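Local coordinates for protein ribonuclease mar1, putative (Trypanosoma cruzi, PDB 1YZV) that is of unproven function but belongs to the isochorismatase superfamily of alpha/beta proteins, at residues Leu115-His121 with Gly144-Gln148; Arg93-Leu97 with Gln126-Leu131. All blocks are in the same frame, centred on the assembly; numbering follows the deposited sequence.

How the contacts relate
Contact 1 joins elements of the beta-alpha-beta unit of strand 110-118, helix 120-133 and strand 137-146, in the six-stranded parallel sheet; contact 2 shares its helix with contact 1. Contact 1 joins the C-terminal ends of the two strands and takes in the first turn of the helix. Contact 2 lays the loop after strand 87-91 against the second half of the same helix. Their segments alternate along the chain: 93-97, 115-121, 126-131, 144-148. The centres are about 13 Å apart. Leu-115 joins them: its CD1 lies 3.9 Å from Met-96 SD, and its CD2 packs on the backbone of Ala-128. Helix 120-133 thus meets the end of strand 137-146 at its first turn and the 93-97 loop farther along.

Contact 1: Leu115-His121 with Gly144-Gln148; sequences LWGFETH and GCGSQ
Gly-117 and Gly-146 join the C-terminal ends of two neighbouring parallel strands, 110-118 and 137-146, in the isochorismatase alpha/beta fold. Gly-146 N donates to Gly-117 O over 3.2 Å. Gly-146 O receives Thr-120 N at 3.0 Å, from well above its carbonyl plane. The same oxygen accepts a CA-H contact from Glu-119. One glycine therefore serves both the strand end and the first turn of helix 120-133. Glu-119 is the N-cap residue and follows a cis peptide bond. Its CG sits beside the backbone N (chi1 -72°) and the chain then extends along the second segment. There OE1 takes Gln-148 N at 2.8 Å, from above the carboxylate plane. Thr-120 OG1 is satisfied by His-153 ND1, outside the two segments. Cys-145 O is bonded by Asn-38 ND2. Cys-145 SG packs against Trp-116 CA and CB, while Trp-116 CD1 meets Gly-144 O at the ring edge, 3.3 Å away. The His-121 ring has partners at both nitrogens. NE2 is bonded to Glu-174 OE2 of the second subunit, and ND1 shares a hydrogen bond with Ser-147 OG, 2.9 Å away and near the ring plane.

Contact 2: Arg93-Leu97 with Gln126-Leu131; sequences RFAML and QTAAAL
Leu-97 and Ala-130 form the tight part of this contact. Leu-97 CD1 presses on Ala-130 CB at 3.3 Å, closer than usual for two carbons. Its other methyl, CD2, meets Leu-131 CD2 at 3.9 Å, and the two leucine side chains cross at a slant. Leu-97 CG is anti to the carbonyl carbon (chi1 -72°). A chi2 of 177° sets CD1 anti to CA and sends that methyl to Ala-130, while CD2 branches toward Leu-131. Ala-95 CB settles over the helix backbone, 3.7 Å from Gln-126 O. Beside it Thr-127 OG1 accepts Met-96 N at 2.9 Å. This hydroxyl is also bonded to Cys-123 O, one turn back in the helix. Met-96 CG lies against the same oxygen, while the thioether end runs on toward the sheet.

The Phe-94 and Gln-126 end is looser and includes water. The two side chains lie side by side and point the same way, with ring and amide planes almost perpendicular. Phe-94 CB lies 3.8 Å from Gln-126 OE1. One water links the loop backbone to the glutamine: it accepts from Ala-95 N at 2.9 Å and donates to Gln-126 OE1 at 2.8 Å. Gln-126 NE2 bonds to Met-178 O of the second subunit, so this end also belongs to the subunit interface. The arrangement is a loop packed on a crossover helix of a parallel alpha/beta sheet, here the isochorismatase fold.

Contact 1: Leu115-His121 with Gly144-Gln148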
loop_
_atom_site.group_PDB
_atom_site.type_symbol
_atom_site.label_atom_id
_atom_site.label_comp_id
_atom_site.label_asym_id
_atom_site.label_seq_id
_atom_site.Cartn_x
_atom_site.Cartn_y
_atom_site.Cartn_z
ATOM N N LEU A 115 3.141 -17.798 -9.731
ATOM C CA LEU A 115 4.602 -17.576 -9.727
ATOM C C LEU A 115 5.148 -17.476 -8.303
ATOM O O LEU A 115 4.614 -16.733 -7.469
ATOM C CB LEU A 115 4.938 -16.298 -10.491
ATOM C CG LEU A 115 6.376 -15.713 -10.497
ATOM C CD1 LEU A 115 7.389 -16.722 -11.120
ATOM C CD2 LEU A 115 6.384 -14.366 -11.292
ATOM N N TRP A 116 6.245 -18.179 -8.047
ATOM C CA TRP A 116 6.925 -18.099 -6.747
ATOM C C TRP A 116 8.376 -18.571 -6.859
ATOM O O TRP A 116 8.766 -19.100 -7.882
ATOM C CB TRP A 116 6.170 -18.924 -5.668
ATOM C CG TRP A 116 6.330 -20.377 -5.786
ATOM C CD1 TRP A 116 7.230 -21.141 -5.073
ATOM C CD2 TRP A 116 5.856 -21.230 -6.850
ATOM N NE1 TRP A 116 7.280 -22.414 -5.571
ATOM C CE2 TRP A 116 6.405 -22.527 -6.614
ATOM C CE3 TRP A 116 4.880 -21.093 -7.849
ATOM C CZ2 TRP A 116 6.129 -23.636 -7.448
ATOM C CZ3 TRP A 116 4.600 -22.202 -8.664
ATOM C CH2 TRP A 116 5.226 -23.459 -8.454
ATOM N N GLY A 117 9.176 -18.247 -5.853
ATOM C CA GLY A 117 10.534 -18.759 -5.753
ATOM C C GLY A 117 11.552 -17.702 -5.390
ATOM O O GLY A 117 11.270 -16.804 -4.545
ATOM N N PHE A 118 12.771 -17.917 -5.885
ATOM C CA PHE A 118 13.913 -17.076 -5.572
ATOM C C PHE A 118 14.412 -16.335 -6.834
ATOM O O PHE A 118 14.330 -16.860 -7.933
ATOM C CB PHE A 118 15.096 -17.877 -5.085
ATOM C CG PHE A 118 14.819 -18.827 -3.927
ATOM C CD1 PHE A 118 13.938 -18.523 -2.931
ATOM C CD2 PHE A 118 15.697 -19.904 -3.741
ATOM C CE1 PHE A 118 13.785 -19.402 -1.844
ATOM C CE2 PHE A 118 15.543 -20.783 -2.672
ATOM C CZ PHE A 118 14.557 -20.552 -1.753
ATOM N N GLU A 119 14.940 -15.120 -6.683
ATOM C CA GLU A 119 14.779 -14.272 -5.519
ATOM C C GLU A 119 13.653 -13.297 -5.888
ATOM O O GLU A 119 13.487 -12.958 -7.068
ATOM C CB GLU A 119 16.069 -13.490 -5.215
ATOM C CG GLU A 119 17.182 -14.350 -4.658
ATOM C CD GLU A 119 18.347 -13.543 -4.062
ATOM O OE1 GLU A 119 18.181 -12.797 -3.079
ATOM O OE2 GLU A 119 19.450 -13.698 -4.573
ATOM N N THR A 120 12.903 -12.864 -4.885
ATOM C CA THR A 120 11.707 -12.009 -5.069
ATOM C C THR A 120 11.980 -10.760 -5.920
ATOM O O THR A 120 11.224 -10.451 -6.822
ATOM C CB THR A 120 11.111 -11.610 -3.708
ATOM O OG1 THR A 120 11.010 -12.775 -2.868
ATOM C CG2 THR A 120 9.706 -10.995 -3.866
ATOM N N HIS A 121 13.113 -10.095 -5.669
ATOM C CA HIS A 121 13.447 -8.824 -6.279
ATOM C C HIS A 121 14.232 -8.950 -7.559
ATOM O O HIS A 121 14.610 -7.941 -8.177
ATOM C CB HIS A 121 14.207 -7.941 -5.284
ATOM C CG HIS A 121 15.534 -8.490 -4.869
ATOM N ND1 HIS A 121 15.665 -9.707 -4.242
ATOM C CD2 HIS A 121 16.797 -8.002 -5.026
ATOM C CE1 HIS A 121 16.951 -9.979 -4.094
ATOM N NE2 HIS A 121 17.654 -8.929 -4.485
ATOM N N GLY A 144 5.712 -18.381 -0.769
ATOM C CA GLY A 144 6.705 -19.213 -1.469
ATOM C C GLY A 144 7.803 -18.398 -2.169
ATOM O O GLY A 144 8.504 -18.900 -3.046
ATOM N N CYS A 145 7.881 -17.111 -1.834
ATOM C CA CYS A 145 8.925 -16.190 -2.326
ATOM C C CYS A 145 9.891 -15.775 -1.240
ATOM O O CYS A 145 9.523 -15.655 -0.068
ATOM C CB CYS A 145 8.302 -14.919 -2.959
ATOM S SG CYS A 145 7.379 -15.204 -4.426
ATOM N N GLY A 146 11.140 -15.531 -1.644
ATOM C CA GLY A 146 12.143 -15.089 -0.725
ATOM C C GLY A 146 13.318 -14.452 -1.404
ATOM O O GLY A 146 13.581 -14.738 -2.610
ATOM N N SER A 147 14.058 -13.657 -0.619
ATOM C CA SER A 147 15.309 -13.041 -1.073
ATOM C C SER A 147 16.370 -13.251 -0.010
ATOM O O SER A 147 16.057 -13.635 1.128
ATOM C CB SER A 147 15.164 -11.521 -1.331
ATOM O OG SER A 147 14.197 -11.231 -2.313
ATOM N N GLN A 148 17.626 -12.955 -0.347
ATOM C CA GLN A 148 18.681 -13.082 0.670
ATOM C C GLN A 148 18.541 -12.007 1.762
ATOM O O GLN A 148 18.927 -12.220 2.917
ATOM C CB GLN A 148 20.071 -13.080 0.021
ATOM C CG GLN A 148 20.322 -14.353 -0.810
ATOM C CD GLN A 148 21.694 -14.413 -1.434
ATOM O OE1 GLN A 148 21.834 -14.272 -2.650
ATOM N NE2 GLN A 148 22.699 -14.326 -0.595
#

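Contact 2: Arg93-Leu97 with Gln126-Leu131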
loop_
_atom_site.group_PDB
_atom_site.type_symbol
_atom_site.label_atom_id
_atom_site.label_comp_id
_atom_site.label_asym_id
_atom_site.label_seq_id
_atom_site.Cartn_x
_atom_site.Cartn_y
_atom_site.Cartn_z
ATOM N N ARG A 93 19.236 -15.794 -18.127
ATOM C CA ARG A 93 18.298 -14.664 -18.058
ATOM C C ARG A 93 17.598 -14.655 -16.681
ATOM O O ARG A 93 17.350 -15.721 -16.100
ATOM C CB ARG A 93 17.260 -14.772 -19.171
ATOM C CG ARG A 93 16.337 -13.536 -19.285
ATOM C CD ARG A 93 15.145 -13.771 -20.159
ATOM N NE ARG A 93 15.515 -14.189 -21.498
ATOM C CZ ARG A 93 14.744 -14.070 -22.577
ATOM N NH1 ARG A 93 13.513 -13.544 -22.498
ATOM N NH2 ARG A 93 15.178 -14.562 -23.727
ATOM N N PHE A 94 17.330 -13.473 -16.109
ATOM C CA PHE A 94 16.750 -13.463 -14.757
ATOM C C PHE A 94 15.261 -13.845 -14.862
ATOM O O PHE A 94 14.808 -14.793 -14.210
ATOM C CB PHE A 94 16.974 -12.131 -14.056
ATOM C CG PHE A 94 18.419 -11.789 -13.876
ATOM C CD1 PHE A 94 19.333 -12.758 -13.495
ATOM C CD2 PHE A 94 18.869 -10.518 -14.135
ATOM C CE1 PHE A 94 20.685 -12.459 -13.383
ATOM C CE2 PHE A 94 20.182 -10.164 -13.922
ATOM C CZ PHE A 94 21.121 -11.168 -13.606
ATOM N N ALA A 95 14.559 -13.225 -15.798
ATOM C CA ALA A 95 13.168 -13.668 -16.132
ATOM C C ALA A 95 13.115 -15.107 -16.683
ATOM O O ALA A 95 13.989 -15.537 -17.440
ATOM C CB ALA A 95 12.521 -12.707 -17.083
ATOM N N MET A 96 12.031 -15.828 -16.359
ATOM C CA MET A 96 11.892 -17.231 -16.702
ATOM C C MET A 96 11.473 -17.431 -18.157
ATOM O O MET A 96 11.534 -18.567 -18.636
ATOM C CB MET A 96 10.872 -17.929 -15.799
ATOM C CG MET A 96 11.279 -17.995 -14.348
ATOM S SD MET A 96 9.950 -18.716 -13.360
ATOM C CE MET A 96 9.835 -20.371 -14.017
ATOM N N LEU A 97 11.225 -16.348 -18.899
ATOM C CA LEU A 97 10.555 -16.454 -20.205
ATOM C C LEU A 97 11.539 -16.637 -21.332
ATOM O O LEU A 97 11.586 -15.859 -22.306
ATOM C CB LEU A 97 9.623 -15.255 -20.460
ATOM C CG LEU A 97 8.364 -15.269 -19.602
ATOM C CD1 LEU A 97 7.607 -14.000 -19.909
ATOM C CD2 LEU A 97 7.494 -16.468 -19.950
ATOM N N GLN A 126 11.254 -9.796 -12.280
ATOM C CA GLN A 126 11.429 -9.690 -13.715
ATOM C C GLN A 126 10.539 -10.647 -14.546
ATOM O O GLN A 126 10.113 -10.304 -15.637
ATOM C CB GLN A 126 12.917 -9.814 -14.127
ATOM C CG GLN A 126 13.758 -8.738 -13.446
ATOM C CD GLN A 126 15.128 -8.579 -13.981
ATOM O OE1 GLN A 126 15.394 -8.851 -15.170
ATOM N NE2 GLN A 126 16.035 -8.120 -13.115
ATOM N N THR A 127 10.257 -11.823 -14.016
ATOM C CA THR A 127 9.318 -12.760 -14.649
ATOM C C THR A 127 7.901 -12.187 -14.663
ATOM O O THR A 127 7.207 -12.270 -15.666
ATOM C CB THR A 127 9.369 -14.153 -13.950
ATOM O OG1 THR A 127 10.706 -14.688 -13.994
ATOM C CG2 THR A 127 8.406 -15.143 -14.589
ATOM N N ALA A 128 7.460 -11.619 -13.541
ATOM C CA ALA A 128 6.143 -10.993 -13.463
ATOM C C ALA A 128 6.029 -9.896 -14.516
ATOM O O ALA A 128 5.024 -9.825 -15.216
ATOM C CB ALA A 128 5.871 -10.403 -12.072
ATOM N N ALA A 129 7.037 -9.040 -14.593
ATOM C CA ALA A 129 7.031 -7.968 -15.552
ATOM C C ALA A 129 6.934 -8.499 -16.974
ATOM O O ALA A 129 6.192 -7.950 -17.791
ATOM C CB ALA A 129 8.286 -7.080 -15.384
ATOM N N ALA A 130 7.740 -9.508 -17.291
ATOM C CA ALA A 130 7.731 -10.130 -18.628
ATOM C C ALA A 130 6.358 -10.761 -18.982
ATOM O O ALA A 130 5.852 -10.591 -20.093
ATOM C CB ALA A 130 8.844 -11.176 -18.718
ATOM N N LEU A 131 5.720 -11.423 -18.013
ATOM C CA LEU A 131 4.394 -11.972 -18.192
ATOM C C LEU A 131 3.358 -10.873 -18.389
ATOM O O LEU A 131 2.460 -10.989 -19.228
ATOM C CB LEU A 131 3.998 -12.872 -16.997
ATOM C CG LEU A 131 4.792 -14.176 -16.944
ATOM C CD1 LEU A 131 4.644 -14.813 -15.576
ATOM C CD2 LEU A 131 4.307 -15.148 -18.064
HETATM O O HOH W 1 15.439 -10.789 -17.164
#